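Local coordinates for effector protein Lem4 (lpg1101) (Legionella pneumophila subsp. pneumophila, PDB 6CGK) that acts as a membrane-associated protein tyrosine phosphatase, a translocated bacterial effector whose haloacid dehalogenase (HAD) domain, here an inactive mutant, holds magnesium, at residues 80-84 with 192-196. The protein carries 1 engineered substitution. Numbering follows the deposited sequence.
Sequences DVNKL and FKEIL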
loop_
_atom_site.group_PDB
_atom_site.type_symbol
_atom_site.label_atom_id
_atom_site.label_comp_id
_atom_site.label_asym_id
_atom_site.label_seq_id
_atom_site.Cartn_x
_atom_site.Cartn_y
_atom_site.Cartn_z
ATOM N N ASP A 80 -1.579 12.797 -0.383
ATOM C CA ASP A 80 -0.754 13.652 0.469
ATOM C C ASP A 80 0.647 13.081 0.635
ATOM O O ASP A 80 1.638 13.829 0.589
ATOM C CB ASP A 80 -1.389 13.834 1.849
ATOM C CG ASP A 80 -2.608 14.749 1.836
ATOM O OD1 ASP A 80 -2.786 15.572 0.897
ATOM O OD2 ASP A 80 -3.393 14.638 2.802
ATOM N N VAL A 81 0.752 11.772 0.890
ATOM C CA VAL A 81 2.068 11.175 1.132
ATOM C C VAL A 81 2.879 11.139 -0.160
ATOM O O VAL A 81 4.103 11.264 -0.129
ATOM C CB VAL A 81 1.922 9.766 1.754
ATOM C CG1 VAL A 81 3.297 9.089 1.888
ATOM C CG2 VAL A 81 1.270 9.850 3.122
ATOM N N ASN A 82 2.221 10.979 -1.319
ATOM C CA ASN A 82 2.932 11.097 -2.596
ATOM C C ASN A 82 3.705 12.404 -2.684
ATOM O O ASN A 82 4.796 12.460 -3.273
ATOM C CB ASN A 82 1.943 11.028 -3.767
ATOM C CG ASN A 82 1.678 9.608 -4.252
ATOM O OD1 ASN A 82 2.439 8.662 -3.989
ATOM N ND2 ASN A 82 0.565 9.449 -4.973
ATOM N N LYS A 83 3.142 13.487 -2.139
ATOM C CA LYS A 83 3.825 14.775 -2.226
ATOM C C LYS A 83 5.065 14.820 -1.334
ATOM O O LYS A 83 5.929 15.670 -1.552
ATOM C CB LYS A 83 2.872 15.925 -1.871
ATOM C CG LYS A 83 1.661 16.096 -2.834
ATOM C CD LYS A 83 0.603 17.078 -2.274
ATOM C CE LYS A 83 -0.546 17.385 -3.237
ATOM N NZ LYS A 83 -1.665 16.377 -3.140
ATOM N N LEU A 84 5.171 13.922 -0.349
ATOM C CA LEU A 84 6.366 13.862 0.486
ATOM C C LEU A 84 7.484 13.052 -0.145
ATOM O O LEU A 84 8.547 12.919 0.468
ATOM C CB LEU A 84 6.042 13.264 1.855
ATOM C CG LEU A 84 4.952 13.945 2.681
ATOM C CD1 LEU A 84 4.749 13.131 3.957
ATOM C CD2 LEU A 84 5.327 15.389 2.992
ATOM N N PHE A 192 -1.046 10.559 8.973
ATOM C CA PHE A 192 -0.285 11.619 8.327
ATOM C C PHE A 192 0.417 12.466 9.369
ATOM O O PHE A 192 1.588 12.834 9.203
ATOM C CB PHE A 192 -1.201 12.476 7.454
ATOM C CG PHE A 192 -0.458 13.358 6.509
ATOM C CD1 PHE A 192 0.155 12.829 5.388
ATOM C CD2 PHE A 192 -0.347 14.718 6.748
ATOM C CE1 PHE A 192 0.863 13.641 4.522
ATOM C CE2 PHE A 192 0.353 15.525 5.880
ATOM C CZ PHE A 192 0.949 14.978 4.760
ATOM N N LYS A 193 -0.275 12.772 10.464
ATOM C CA LYS A 193 0.377 13.498 11.540
ATOM C C LYS A 193 1.566 12.705 12.077
ATOM O O LYS A 193 2.619 13.281 12.373
ATOM C CB LYS A 193 -0.636 13.813 12.643
ATOM C CG LYS A 193 -0.032 14.544 13.819
ATOM C CD LYS A 193 -1.040 14.740 14.924
ATOM C CE LYS A 193 -2.214 15.576 14.466
ATOM N NZ LYS A 193 -2.776 16.287 15.643
ATOM N N GLU A 194 1.429 11.376 12.170
ATOM C CA GLU A 194 2.521 10.543 12.674
ATOM C C GLU A 194 3.737 10.596 11.752
ATOM O O GLU A 194 4.879 10.674 12.224
ATOM C CB GLU A 194 2.056 9.090 12.849
ATOM C CG GLU A 194 0.969 8.853 13.913
ATOM C CD GLU A 194 0.597 7.366 14.076
ATOM O OE1 GLU A 194 0.872 6.558 13.149
ATOM O OE2 GLU A 194 0.024 7.006 15.132
ATOM N N ILE A 195 3.522 10.544 10.434
ATOM C CA ILE A 195 4.643 10.713 9.508
ATOM C C ILE A 195 5.351 12.037 9.775
ATOM O O ILE A 195 6.563 12.081 10.009
ATOM C CB ILE A 195 4.169 10.632 8.050
ATOM C CG1 ILE A 195 3.652 9.236 7.726
ATOM C CG2 ILE A 195 5.304 11.006 7.120
ATOM C CD1 ILE A 195 2.905 9.173 6.392
ATOM N N LEU A 196 4.601 13.141 9.745
ATOM C CA LEU A 196 5.223 14.456 9.878
ATOM C C LEU A 196 5.905 14.619 11.231
ATOM O O LEU A 196 6.947 15.280 11.335
ATOM C CB LEU A 196 4.178 15.559 9.687
ATOM C CG LEU A 196 3.541 15.709 8.308
ATOM C CD1 LEU A 196 2.709 16.985 8.272
ATOM C CD2 LEU A 196 4.604 15.742 7.229
#
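Two helices packed against the parallel sheet of the HAD domain meet here, and F192 of helix 188-198 bridges them by reaching D80 and V81 of helix 72-82 and L84 beyond them in the chain. With CG anti to the backbone N (chi1 -166°), the ring extends toward helix 72-82, and its CE1 comes to 3.5 Å from D80 CB. What touches the ring from D80 is thus the methylene, approaching obliquely, while the carboxylate turns away from the ring. V81 meets the same ring at its edge, in the ring plane, with CG2 3.9 Å from F192 CD1. That methyl also lies 3.7 Å from I195 CD1, so one branch of the valine serves two neighbours one helical turn apart; the side chains of V81 and I195 cross at about a right angle. In this Rossmann-like core, with strand order 3-2-1-4-5, V81 also rests on I90 of strand 89-93, whereas I195 touches V88 and F149 in loops just ahead of strands 89-93 and 150-154. L84, whose N hydrogen-bonds to V81 O, brings in a further methyl. Its CD1 is placed among three partners, 4.0 Å from F192 CE1, 3.9 Å from I195 CG2 and 4.2 Å from L196 CD2. Contact between the segments is wholly apolar, and the buried V81, L84 and I195 adjoin the partly exposed D80, F192 and L196. On helix 188-198, E194 OE1 hydrogen-bonds to H179 NE2 of strand 176-180, at one edge of the sheet.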